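Local atomic coordinates of uncharacterized protein (Thermoplasma acidophilum, PDB entry 3M4R), a protein that binds zinc and is probably an oxidoreductase of the short-chain dehydrogenase family, represented here by its N-terminal class II aldolase/adducin domain. Residues Val57-Asn62 and Ser104-Ser109; Thr76-Asp81 and Pro111-Glu116; Ala83-Lys88 and Val98-Lys103. All blocks are in the same frame, centred on the assembly; numbering follows the deposited sequence. Where two conformers were deposited one is given.

How the contacts relate
All three contacts lie on the same side of the centre of a class II aldolase/adducin-type domain. Contacts 1 and 2, with centres about 4 Å apart, sit at one edge of its mixed beta sheet, where strand 54-61 pairs with the outermost strand 75-79; L58 N stands 2.8 Å from I78 O. Contact 3 lies between neighbouring helices, its centre about 9 Å from that of contact 2 and 12 Å from that of contact 1. Along the chain the segments of contacts 1 and 2 alternate, and contact 3 falls within the span of both. Contacts 2 and 3 share helix 80-85. The loop after helix 94-103 first bonds to strand 75-79, then passes P113 over V60 and I78 before reaching E116, a zinc ligand.

Contact 1 of 3, residues Val57-Asn62 and Ser104-Ser109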
ATOM      1  N   VAL A  57       2.915  10.767 -10.996  1.00 22.38           N
ATOM      2  CA  VAL A  57       2.001  11.089  -9.911  1.00 23.18           C
ATOM      3  C   VAL A  57       1.686   9.780  -9.183  1.00 23.24           C
ATOM      4  O   VAL A  57       1.399   8.764  -9.833  1.00 24.07           O
ATOM      5  CB  VAL A  57       0.700  11.731 -10.406  1.00 22.93           C
ATOM      6  CG1 VAL A  57      -0.273  11.972  -9.272  1.00 20.78           C
ATOM      7  CG2 VAL A  57       0.986  13.124 -11.167  1.00 23.04           C
ATOM      8  N   LEU A  58       1.756   9.820  -7.853  1.00 22.81           N
ATOM      9  CA  LEU A  58       1.255   8.786  -7.009  1.00 22.62           C
ATOM     10  C   LEU A  58      -0.163   9.121  -6.660  1.00 22.43           C
ATOM     11  O   LEU A  58      -0.443  10.080  -5.980  1.00 22.42           O
ATOM     12  CB  LEU A  58       2.103   8.610  -5.719  1.00 22.42           C
ATOM     13  CG  LEU A  58       1.646   7.498  -4.754  1.00 22.23           C
ATOM     14  CD1 LEU A  58       2.019   6.084  -5.310  1.00 22.33           C
ATOM     15  CD2 LEU A  58       2.289   7.776  -3.378  1.00 22.48           C
ATOM     16  N   ARG A  59      -1.081   8.301  -7.143  1.00 21.93           N
ATOM     17  CA  ARG A  59      -2.490   8.443  -6.814  1.00 21.64           C
ATOM     18  C   ARG A  59      -2.733   7.483  -5.658  1.00 21.91           C
ATOM     19  O   ARG A  59      -2.696   6.258  -5.820  1.00 21.29           O
ATOM     20  CB  ARG A  59      -3.366   8.086  -8.030  1.00 22.45           C
ATOM     21  CG  ARG A  59      -3.493   9.183  -9.116  1.00 21.48           C
ATOM     22  CD  ARG A  59      -4.451  10.295  -8.684  1.00 24.22           C
ATOM     23  NE  ARG A  59      -4.292  11.506  -9.476  1.00 24.34           N
ATOM     24  CZ  ARG A  59      -4.883  12.686  -9.249  1.00 25.57           C
ATOM     25  NH1 ARG A  59      -5.756  12.849  -8.282  1.00 24.40           N
ATOM     26  NH2 ARG A  59      -4.574  13.737 -10.020  1.00 26.55           N
ATOM     27  N   VAL A  60      -2.933   8.046  -4.482  1.00 21.00           N
ATOM     28  CA  VAL A  60      -2.963   7.292  -3.251  1.00 21.27           C
ATOM     29  C   VAL A  60      -4.295   7.527  -2.570  1.00 22.24           C
ATOM     30  O   VAL A  60      -4.856   8.616  -2.627  1.00 22.34           O
ATOM     31  CB  VAL A  60      -1.817   7.666  -2.297  1.00 21.92           C
ATOM     32  CG1 VAL A  60      -1.911   9.159  -1.835  1.00 18.87           C
ATOM     33  CG2 VAL A  60      -1.781   6.756  -1.066  1.00 19.70           C
ATOM     34  N   LYS A  61      -4.797   6.476  -1.923  1.00 22.80           N
ATOM     35  CA  LYS A  61      -6.044   6.527  -1.195  1.00 23.65           C
ATOM     36  C   LYS A  61      -6.102   7.705  -0.248  1.00 24.19           C
ATOM     37  O   LYS A  61      -5.132   7.975   0.421  1.00 23.47           O
ATOM     38  CB  LYS A  61      -6.222   5.221  -0.409  1.00 24.86           C
ATOM     39  CG  LYS A  61      -7.569   5.083   0.200  1.00 26.53           C
ATOM     40  CD  LYS A  61      -7.499   5.130   1.637  1.00 28.93           C
ATOM     41  CE  LYS A  61      -8.799   4.677   2.272  1.00 24.92           C
ATOM     42  NZ  LYS A  61      -9.223   5.753   3.257  1.00 20.18           N
ATOM     43  N   ASN A  62      -7.251   8.384  -0.178  1.00 23.36           N
ATOM     44  CA  ASN A  62      -7.386   9.573   0.654  1.00 24.05           C
ATOM     45  C   ASN A  62      -8.432   9.394   1.733  1.00 24.04           C
ATOM     46  O   ASN A  62      -9.038   8.340   1.824  1.00 22.26           O
ATOM     47  CB  ASN A  62      -7.613  10.838  -0.209  1.00 23.54           C
ATOM     48  CG  ASN A  62      -8.890  10.811  -0.977  1.00 24.24           C
ATOM     49  OD1 ASN A  62      -9.914  10.372  -0.461  1.00 20.01           O
ATOM     50  ND2 ASN A  62      -8.863  11.359  -2.212  1.00 23.57           N
ATOM     51  N   SER A 104       3.013  18.593  -1.462  1.00 20.56           N
ATOM     52  CA  SER A 104       3.342  17.696  -2.600  1.00 21.06           C
ATOM     53  C   SER A 104       2.102  17.310  -3.420  1.00 21.26           C
ATOM     54  O   SER A 104       2.189  16.560  -4.396  1.00 21.06           O
ATOM     55  CB  SER A 104       4.043  16.436  -2.103  1.00 21.55           C
ATOM     56  OG  SER A 104       5.185  16.766  -1.319  1.00 20.14           O
HETATM   57  N   MSE A 105       0.961  17.887  -3.063  1.00 21.44           N
HETATM   58  CA  MSE A 105      -0.327  17.564  -3.715  1.00 21.54           C
HETATM   59  C   MSE A 105      -0.416  18.266  -5.056  1.00 22.04           C
HETATM   60  O   MSE A 105      -0.176  19.469  -5.167  1.00 17.69           O
HETATM   61  CB  MSE A 105      -1.510  17.991  -2.857  1.00 21.64           C
HETATM   62  CG  MSE A 105      -1.811  17.029  -1.741  1.00 20.25           C
HETATM   63 SE   MSE A 105      -3.023  17.762  -0.474  1.00 23.71          SE
HETATM   64  CE  MSE A 105      -4.741  17.347  -1.432  1.00 19.67           C
ATOM     65  N   VAL A 106      -0.732  17.512  -6.095  1.00 20.64           N
ATOM     66  CA  VAL A 106      -0.976  18.088  -7.418  0.50 21.72           C
ATOM     67  C   VAL A 106      -2.187  19.030  -7.408  1.00 22.66           C
ATOM     68  O   VAL A 106      -2.209  20.027  -8.102  1.00 23.56           O
ATOM     69  CB  VAL A 106      -1.139  16.991  -8.501  0.50 21.89           C
ATOM     70  CG1 VAL A 106      -0.099  15.921  -8.313  0.50 20.90           C
ATOM     71  CG2 VAL A 106      -2.541  16.367  -8.448  0.50 23.44           C
ATOM     72  N   ASN A 107      -3.178  18.737  -6.589  1.00 22.79           N
ATOM     73  CA  ASN A 107      -4.319  19.575  -6.472  1.00 24.31           C
ATOM     74  C   ASN A 107      -4.687  19.709  -5.014  1.00 25.17           C
ATOM     75  O   ASN A 107      -5.413  18.879  -4.460  1.00 23.77           O
ATOM     76  CB  ASN A 107      -5.535  19.092  -7.263  1.00 24.95           C
ATOM     77  CG  ASN A 107      -6.745  20.040  -7.086  1.00 28.50           C
ATOM     78  OD1 ASN A 107      -6.701  21.063  -6.368  1.00 35.38           O
ATOM     79  ND2 ASN A 107      -7.815  19.716  -7.765  1.00 35.65           N
ATOM     80  N   PRO A 108      -4.276  20.831  -4.406  1.00 26.48           N
ATOM     81  CA  PRO A 108      -4.433  20.961  -2.966  1.00 26.18           C
ATOM     82  C   PRO A 108      -5.897  20.948  -2.490  1.00 26.21           C
ATOM     83  O   PRO A 108      -6.119  20.858  -1.295  1.00 27.55           O
ATOM     84  CB  PRO A 108      -3.737  22.307  -2.650  1.00 28.03           C
ATOM     85  CG  PRO A 108      -2.694  22.498  -3.737  1.00 28.28           C
ATOM     86  CD  PRO A 108      -3.373  21.861  -4.990  1.00 26.99           C
ATOM     87  N   SER A 109      -6.868  21.023  -3.392  1.00 25.47           N
ATOM     88  CA  SER A 109      -8.270  20.985  -2.982  0.50 25.54           C
ATOM     89  C   SER A 109      -8.794  19.551  -2.867  1.00 25.29           C
ATOM     90  O   SER A 109      -9.884  19.334  -2.360  1.00 23.02           O
ATOM     91  CB  SER A 109      -9.162  21.783  -3.941  0.50 26.21           C
ATOM     92  OG  SER A 109      -9.306  21.121  -5.181  0.50 26.35           O
TER
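V57 and R59 of the strand meet V106, which supplies the whole of the loop's share of this contact. V106 was modelled in two conformers, and the methyl contacts given here are those of one of them. V57 presents both of its methyls: CG1 and CG2 each lie 4.1 Å from V106 CG1, so the loop methyl is seated about evenly against the fork of the valine. In V57, CG1 stands trans to the backbone N (chi1 176°), which leaves CG2 beside that N, and the CB of each valine is directed at the opposite segment. The other methyl, V106 CG2, is the one that meets R59, at 3.7 Å from NH2. It approaches the guanidinium obliquely, covering neither its face nor its edge. Only 105 Å² is buried in total, a measure of how light the contact is.

The setting is the edge region of the central sheet of a class II aldolase/adducin domain: V57 and R59 alternate along strand 54-61 with L58, whose side chain goes to helix 117-121. V106 lies in the loop that leaves helix 94-103, and its backbone bonds to G77 of the outermost strand.

Among polar interactions, no hydrogen bond crosses between the segments. R59 is bent at chi2 (-76°), which brings its guanidinium to V106; NE forms a salt bridge with E47 of strand 40-48, and NH1 another with E110 of the loop. Within the loop, N107 OD1 accepts from S109 N at 3.0 Å. This bond, with an N-H...O angle of 164°, closes an Asx turn.

Contact 2 of 3, residues Thr76-Asp81 and Pro111-Glu116. With ZN (zinc ion), chain B.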
ATOM      1  N   THR A  76      -5.864  10.738  -4.235  1.00 21.85           N
ATOM      2  CA  THR A  76      -5.294  12.104  -4.205  1.00 20.56           C
ATOM      3  C   THR A  76      -3.948  11.982  -4.891  1.00 21.22           C
ATOM      4  O   THR A  76      -3.188  11.015  -4.656  1.00 22.63           O
ATOM      5  CB  THR A  76      -5.214  12.610  -2.784  1.00 20.43           C
ATOM      6  OG1 THR A  76      -6.551  12.971  -2.328  1.00 20.47           O
ATOM      7  CG2 THR A  76      -4.226  13.860  -2.590  1.00 19.27           C
ATOM      8  N   GLY A  77      -3.654  12.952  -5.765  1.00 21.08           N
ATOM      9  CA  GLY A  77      -2.416  12.970  -6.543  1.00 20.51           C
ATOM     10  C   GLY A  77      -1.263  13.603  -5.801  1.00 20.67           C
ATOM     11  O   GLY A  77      -1.358  14.789  -5.428  1.00 21.37           O
ATOM     12  N   ILE A  78      -0.169  12.847  -5.651  1.00 20.83           N
ATOM     13  CA  ILE A  78       1.062  13.317  -5.007  1.00 20.86           C
ATOM     14  C   ILE A  78       2.176  13.288  -6.023  1.00 20.51           C
ATOM     15  O   ILE A  78       2.374  12.293  -6.743  1.00 20.16           O
ATOM     16  CB  ILE A  78       1.421  12.428  -3.759  1.00 21.27           C
ATOM     17  CG1 ILE A  78       0.272  12.435  -2.739  1.00 23.35           C
ATOM     18  CG2 ILE A  78       2.760  12.843  -3.072  1.00 20.92           C
ATOM     19  CD1 ILE A  78      -0.057  13.802  -2.057  1.00 20.02           C
ATOM     20  N   ARG A  79       2.913  14.366  -6.122  1.00 20.10           N
ATOM     21  CA  ARG A  79       4.035  14.404  -7.069  0.50 20.33           C
ATOM     22  C   ARG A  79       5.092  13.415  -6.622  1.00 20.48           C
ATOM     23  O   ARG A  79       5.549  13.482  -5.506  1.00 20.57           O
ATOM     24  CB  ARG A  79       4.662  15.797  -7.144  0.50 19.82           C
ATOM     25  CG  ARG A  79       3.700  16.892  -7.565  0.50 19.14           C
ATOM     26  CD  ARG A  79       4.313  18.301  -7.575  0.50 18.92           C
ATOM     27  NE  ARG A  79       3.298  19.139  -8.182  0.50 19.97           N
ATOM     28  CZ  ARG A  79       3.219  19.449  -9.467  0.50 18.42           C
ATOM     29  NH1 ARG A  79       4.171  19.097 -10.326  0.50 21.71           N
ATOM     30  NH2 ARG A  79       2.192  20.168  -9.871  0.50 19.97           N
HETATM   31  N   MSE A  80       5.492  12.494  -7.505  1.00 22.10           N
HETATM   32  CA  MSE A  80       6.500  11.503  -7.153  1.00 22.11           C
HETATM   33  C   MSE A  80       7.858  12.151  -6.987  1.00 23.57           C
HETATM   34  O   MSE A  80       8.605  11.738  -6.108  1.00 22.88           O
HETATM   35  CB  MSE A  80       6.602  10.364  -8.187  1.00 23.64           C
HETATM   36  CG  MSE A  80       5.535   9.257  -7.908  1.00 22.40           C
HETATM   37 SE   MSE A  80       5.840   8.231  -6.268  1.00 19.97          SE
HETATM   38  CE  MSE A  80       7.502   7.431  -6.897  1.00 18.64           C
ATOM     39  N   ASP A  81       8.179  13.154  -7.793  1.00 23.14           N
ATOM     40  CA  ASP A  81       9.432  13.887  -7.610  1.00 24.86           C
ATOM     41  C   ASP A  81       9.555  14.374  -6.169  1.00 23.28           C
ATOM     42  O   ASP A  81      10.571  14.181  -5.537  1.00 23.09           O
ATOM     43  CB  ASP A  81       9.485  15.123  -8.506  1.00 26.56           C
ATOM     44  CG  ASP A  81       9.987  14.822  -9.902  1.00 33.21           C
ATOM     45  OD1 ASP A  81      10.447  13.687 -10.158  1.00 40.35           O
ATOM     46  OD2 ASP A  81       9.947  15.767 -10.754  1.00 43.64           O
ATOM     47  N   PRO A 111      -9.040  15.724  -1.193  1.00 23.90           N
ATOM     48  CA  PRO A 111      -8.965  15.268   0.201  1.00 24.26           C
ATOM     49  C   PRO A 111      -7.534  14.861   0.608  1.00 23.45           C
ATOM     50  O   PRO A 111      -6.742  14.435  -0.230  1.00 22.60           O
ATOM     51  CB  PRO A 111      -9.935  14.081   0.246  1.00 24.47           C
ATOM     52  CG  PRO A 111     -10.826  14.236  -1.008  1.00 24.27           C
ATOM     53  CD  PRO A 111      -9.879  14.825  -2.017  1.00 24.31           C
ATOM     54  N   SER A 112      -7.207  15.047   1.887  1.00 23.93           N
ATOM     55  CA  SER A 112      -5.869  14.700   2.400  0.50 24.02           C
ATOM     56  C   SER A 112      -5.476  13.259   2.055  1.00 23.57           C
ATOM     57  O   SER A 112      -6.276  12.356   2.170  1.00 24.06           O
ATOM     58  CB  SER A 112      -5.805  14.896   3.908  0.50 24.61           C
ATOM     59  OG  SER A 112      -5.928  16.263   4.248  0.50 25.44           O
ATOM     60  N   PRO A 113      -4.224  13.051   1.634  1.00 22.28           N
ATOM     61  CA  PRO A 113      -3.754  11.731   1.292  1.00 21.66           C
ATOM     62  C   PRO A 113      -3.508  10.896   2.559  1.00 21.33           C
ATOM     63  O   PRO A 113      -3.285  11.442   3.651  1.00 19.12           O
ATOM     64  CB  PRO A 113      -2.429  12.006   0.542  1.00 21.58           C
ATOM     65  CG  PRO A 113      -1.930  13.262   1.169  1.00 20.60           C
ATOM     66  CD  PRO A 113      -3.160  14.077   1.462  1.00 22.50           C
ATOM     67  N   SER A 114      -3.618   9.582   2.403  1.00 20.19           N
ATOM     68  CA  SER A 114      -3.283   8.619   3.463  1.00 21.10           C
ATOM     69  C   SER A 114      -2.026   9.033   4.218  1.00 21.03           C
ATOM     70  O   SER A 114      -1.025   9.381   3.595  1.00 21.65           O
ATOM     71  CB  SER A 114      -3.014   7.230   2.846  1.00 21.24           C
ATOM     72  OG  SER A 114      -2.629   6.278   3.855  1.00 22.91           O
ATOM     73  N   VAL A 115      -2.087   8.988   5.545  1.00 23.47           N
ATOM     74  CA  VAL A 115      -0.874   9.137   6.400  1.00 23.86           C
ATOM     75  C   VAL A 115       0.216   8.069   6.117  1.00 24.32           C
ATOM     76  O   VAL A 115       1.395   8.247   6.494  1.00 23.15           O
ATOM     77  CB  VAL A 115      -1.216   9.230   7.939  1.00 25.63           C
ATOM     78  CG1 VAL A 115      -2.136  10.419   8.206  1.00 22.99           C
ATOM     79  CG2 VAL A 115      -1.869   7.918   8.494  1.00 25.10           C
ATOM     80  N   GLU A 116      -0.136   7.004   5.382  1.00 23.81           N
ATOM     81  CA  GLU A 116       0.842   5.971   4.991  1.00 23.75           C
ATOM     82  C   GLU A 116       1.361   6.112   3.593  1.00 23.16           C
ATOM     83  O   GLU A 116       1.929   5.152   3.049  1.00 22.75           O
ATOM     84  CB  GLU A 116       0.202   4.564   5.167  1.00 23.38           C
ATOM     85  CG  GLU A 116      -0.378   4.458   6.560  1.00 24.15           C
ATOM     86  CD  GLU A 116      -0.513   3.052   7.087  1.00 26.46           C
ATOM     87  OE1 GLU A 116      -1.655   2.511   6.950  1.00 25.67           O
ATOM     88  OE2 GLU A 116       0.486   2.520   7.675  1.00 26.04           O
TER
HETATM   89 ZN    ZN B 220      -0.874   0.684   8.051  1.00 37.37          ZN
HETATM   90  O   HOH W   1      -1.247   1.742   9.734  1.00 21.59           O
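T76 OG1 donates a hydrogen bond to P111 O at 2.6 Å, tying the sheet's outermost strand, 75-79, to the loop that leads to the zinc site of this class II aldolase-type domain. The donor is tilted somewhat from the carbonyl plane, with a C=O...OG1 angle of 143°. Chi1 of -75° sets this hydroxyl beside its own backbone N and turns CG2 towards the loop, 4.1 Å from P113 CB. The P113 ring also receives I78: CD1 reaches CG at 3.8 Å, the two side chains crossing at about a right angle.

Further out, N62 ND2 bonds to T76 OG1, giving the hydroxyl a second partner besides the P111 carbonyl. Strand 54-61 contributes V60 against P113, and L101 of helix 94-103 packs on the same ring.

Beyond P113 the loop turns at S114, whose OG accepts from E116 N at 3.0 Å (N-H...O 155°) in an ST turn. The residue closing that turn is a zinc ligand, along with H130, H132, H188 and a water 2.0 Å from the zinc ion. N40 ND2 bonds to E116 OE1, and both carboxylate oxygens, OE1 and OE2, bind the zinc ion at 2.3 Å.

Contact 3 of 3, residues Ala83-Lys88 and Val98-Lys103; sequences ALAAAK and VDYLKK
The meeting of helix 80-85 with helix 94-103, two helices consecutive in this class II aldolase/adducin domain, rests almost entirely on one aromatic side chain, Y100. Of the 145 Å² buried between the segments, Y100 contributes 69 Å², far more than any other residue. Its ring stands with CG trans to the backbone N (chi1 -169°), which projects it from helix 94-103 across to the small residues A83, A85 and A86.

The three alanines meet the tyrosine in different ways. A86 comes closest to the body of the ring: its methyl, CB, lies 3.8 Å from Y100 CZ, approaching obliquely, so that the contact is neither a clean face contact nor an edge one. A83 meets the ring at its edge, near the ring plane, through its backbone carbon CA, 4.4 Å from Y100 CE1; its own methyl points away from the segment that carries the tyrosine. A85 touches the hydroxyl, its CB being 3.8 Å from Y100 OH.

Helix 117-121 packs against both partners: A121 lies on A83, while F118 is touched by both A86 and L101. I89 and M92, from the connection between helices 80-85 and 94-103, give the tyrosine further apolar neighbours.

At the polar end of the ring, Y100 OH comes within 3.4 Å of A86 N, but the angle is too poor for a hydrogen bond. The amide is instead used inside its own segment, where A86 N donates to A83 O at 3.1 Å. The tyrosine hydroxyl finds its partner one residue before A83: Y100 OH is hydrogen-bonded to the backbone carbonyl oxygen of D82.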
ATOM      1  N   ALA A  83       7.719  13.288  -3.414  1.00 21.12           N
ATOM      2  CA  ALA A  83       7.744  12.165  -2.495  1.00 20.95           C
ATOM      3  C   ALA A  83       9.098  11.470  -2.480  1.00 20.93           C
ATOM      4  O   ALA A  83       9.624  11.179  -1.432  1.00 21.61           O
ATOM      5  CB  ALA A  83       6.550  11.174  -2.803  1.00 20.55           C
ATOM      6  N   LEU A  84       9.712  11.239  -3.627  1.00 21.86           N
ATOM      7  CA  LEU A  84      10.957  10.500  -3.643  1.00 22.24           C
ATOM      8  C   LEU A  84      12.075  11.339  -3.050  1.00 22.94           C
ATOM      9  O   LEU A  84      13.087  10.801  -2.561  1.00 22.90           O
ATOM     10  CB  LEU A  84      11.339  10.090  -5.081  1.00 23.42           C
ATOM     11  CG  LEU A  84      10.622   8.875  -5.693  1.00 25.70           C
ATOM     12  CD1 LEU A  84      11.044   8.667  -7.174  1.00 28.79           C
ATOM     13  CD2 LEU A  84      10.871   7.600  -4.866  1.00 25.21           C
ATOM     14  N   ALA A  85      11.927  12.666  -3.085  1.00 21.50           N
ATOM     15  CA  ALA A  85      12.971  13.527  -2.527  1.00 21.55           C
ATOM     16  C   ALA A  85      12.996  13.408  -1.028  1.00 20.75           C
ATOM     17  O   ALA A  85      13.989  13.703  -0.426  1.00 20.98           O
ATOM     18  CB  ALA A  85      12.762  15.015  -2.938  1.00 20.32           C
ATOM     19  N   ALA A  86      11.894  12.962  -0.431  1.00 21.84           N
ATOM     20  CA  ALA A  86      11.793  12.781   1.032  1.00 22.08           C
ATOM     21  C   ALA A  86      12.689  11.665   1.551  1.00 23.17           C
ATOM     22  O   ALA A  86      13.004  11.626   2.750  1.00 21.99           O
ATOM     23  CB  ALA A  86      10.296  12.465   1.443  1.00 22.30           C
ATOM     24  N   ALA A  87      13.085  10.748   0.664  1.00 25.13           N
ATOM     25  CA  ALA A  87      13.927   9.604   1.050  1.00 26.44           C
ATOM     26  C   ALA A  87      15.250  10.048   1.627  1.00 28.30           C
ATOM     27  O   ALA A  87      15.840   9.329   2.418  1.00 28.88           O
ATOM     28  CB  ALA A  87      14.153   8.672  -0.145  1.00 26.67           C
ATOM     29  N   LYS A  88      15.698  11.240   1.235  1.00 29.33           N
ATOM     30  CA  LYS A  88      16.905  11.901   1.780  1.00 30.82           C
ATOM     31  C   LYS A  88      16.734  12.314   3.213  1.00 30.45           C
ATOM     32  O   LYS A  88      17.709  12.531   3.895  1.00 30.75           O
ATOM     33  CB  LYS A  88      17.225  13.216   1.007  1.00 31.34           C
ATOM     34  CG  LYS A  88      18.065  13.067  -0.272  1.00 35.54           C
ATOM     35  CD  LYS A  88      17.412  12.110  -1.319  1.00 40.67           C
ATOM     36  CE  LYS A  88      18.479  11.315  -2.123  1.00 42.31           C
ATOM     37  NZ  LYS A  88      18.034   9.885  -2.308  1.00 43.18           N
ATOM     38  N   VAL A  98       2.641  15.107   7.392  1.00 25.05           N
ATOM     39  CA  VAL A  98       1.374  15.566   6.821  1.00 25.52           C
ATOM     40  C   VAL A  98       1.573  16.857   6.050  1.00 25.71           C
ATOM     41  O   VAL A  98       1.036  17.025   4.959  1.00 25.61           O
ATOM     42  CB  VAL A  98       0.266  15.725   7.902  1.00 25.76           C
ATOM     43  CG1 VAL A  98      -0.905  16.579   7.427  1.00 25.33           C
ATOM     44  CG2 VAL A  98      -0.202  14.336   8.354  1.00 27.46           C
ATOM     45  N   ASP A  99       2.323  17.791   6.636  1.00 25.84           N
ATOM     46  CA  ASP A  99       2.620  19.045   5.966  0.50 24.92           C
ATOM     47  C   ASP A  99       3.366  18.805   4.661  1.00 24.84           C
ATOM     48  O   ASP A  99       3.091  19.447   3.655  1.00 24.70           O
ATOM     49  CB  ASP A  99       3.487  19.942   6.832  0.50 25.15           C
ATOM     50  CG  ASP A  99       3.557  21.343   6.290  0.50 25.07           C
ATOM     51  OD1 ASP A  99       2.481  21.918   6.008  0.50 25.33           O
ATOM     52  OD2 ASP A  99       4.679  21.835   6.099  0.50 26.70           O
ATOM     53  N   TYR A 100       4.343  17.900   4.686  1.00 23.78           N
ATOM     54  CA  TYR A 100       5.130  17.592   3.452  1.00 22.10           C
ATOM     55  C   TYR A 100       4.236  17.116   2.340  1.00 23.01           C
ATOM     56  O   TYR A 100       4.313  17.572   1.180  1.00 22.39           O
ATOM     57  CB  TYR A 100       6.207  16.562   3.735  1.00 20.62           C
ATOM     58  CG  TYR A 100       7.240  16.360   2.641  1.00 18.21           C
ATOM     59  CD1 TYR A 100       6.952  15.635   1.511  1.00 15.80           C
ATOM     60  CD2 TYR A 100       8.526  16.905   2.761  1.00 19.16           C
ATOM     61  CE1 TYR A 100       7.918  15.423   0.519  1.00 18.33           C
ATOM     62  CE2 TYR A 100       9.480  16.720   1.766  1.00 16.87           C
ATOM     63  CZ  TYR A 100       9.178  16.002   0.676  1.00 18.13           C
ATOM     64  OH  TYR A 100      10.140  15.854  -0.283  1.00 18.73           O
ATOM     65  N   LEU A 101       3.374  16.182   2.683  1.00 23.31           N
ATOM     66  CA  LEU A 101       2.471  15.627   1.718  1.00 23.92           C
ATOM     67  C   LEU A 101       1.510  16.665   1.137  1.00 23.79           C
ATOM     68  O   LEU A 101       1.263  16.635  -0.059  1.00 23.57           O
ATOM     69  CB  LEU A 101       1.714  14.417   2.289  1.00 23.97           C
ATOM     70  CG  LEU A 101       2.526  13.169   2.600  1.00 24.84           C
ATOM     71  CD1 LEU A 101       1.670  12.177   3.356  1.00 22.76           C
ATOM     72  CD2 LEU A 101       3.119  12.518   1.298  1.00 24.53           C
ATOM     73  N   LYS A 102       1.000  17.576   1.972  1.00 24.29           N
ATOM     74  CA  LYS A 102       0.139  18.638   1.542  1.00 25.65           C
ATOM     75  C   LYS A 102       0.873  19.475   0.519  1.00 25.27           C
ATOM     76  O   LYS A 102       0.280  19.855  -0.501  1.00 26.86           O
ATOM     77  CB  LYS A 102      -0.335  19.514   2.752  1.00 26.81           C
ATOM     78  CG  LYS A 102      -1.332  20.630   2.401  1.00 30.24           C
ATOM     79  CD  LYS A 102      -1.811  21.478   3.691  1.00 35.14           C
ATOM     80  CE  LYS A 102      -3.009  22.477   3.337  1.00 36.95           C
ATOM     81  NZ  LYS A 102      -3.188  23.804   4.081  1.00 33.43           N
ATOM     82  N   LYS A 103       2.151  19.754   0.759  1.00 22.87           N
ATOM     83  CA  LYS A 103       2.919  20.638  -0.151  1.00 20.81           C
ATOM     84  C   LYS A 103       3.266  19.890  -1.463  1.00 21.18           C
ATOM     85  O   LYS A 103       3.776  20.496  -2.429  1.00 19.41           O
ATOM     86  CB  LYS A 103       4.187  21.101   0.529  1.00 20.12           C
ATOM     87  CG  LYS A 103       3.932  22.157   1.639  1.00 18.19           C
ATOM     88  CD  LYS A 103       5.212  22.499   2.483  1.00 17.34           C
ATOM     89  CE  LYS A 103       4.874  23.501   3.585  1.00 19.54           C
ATOM     90  NZ  LYS A 103       6.105  23.826   4.324  1.00 20.61           N
TER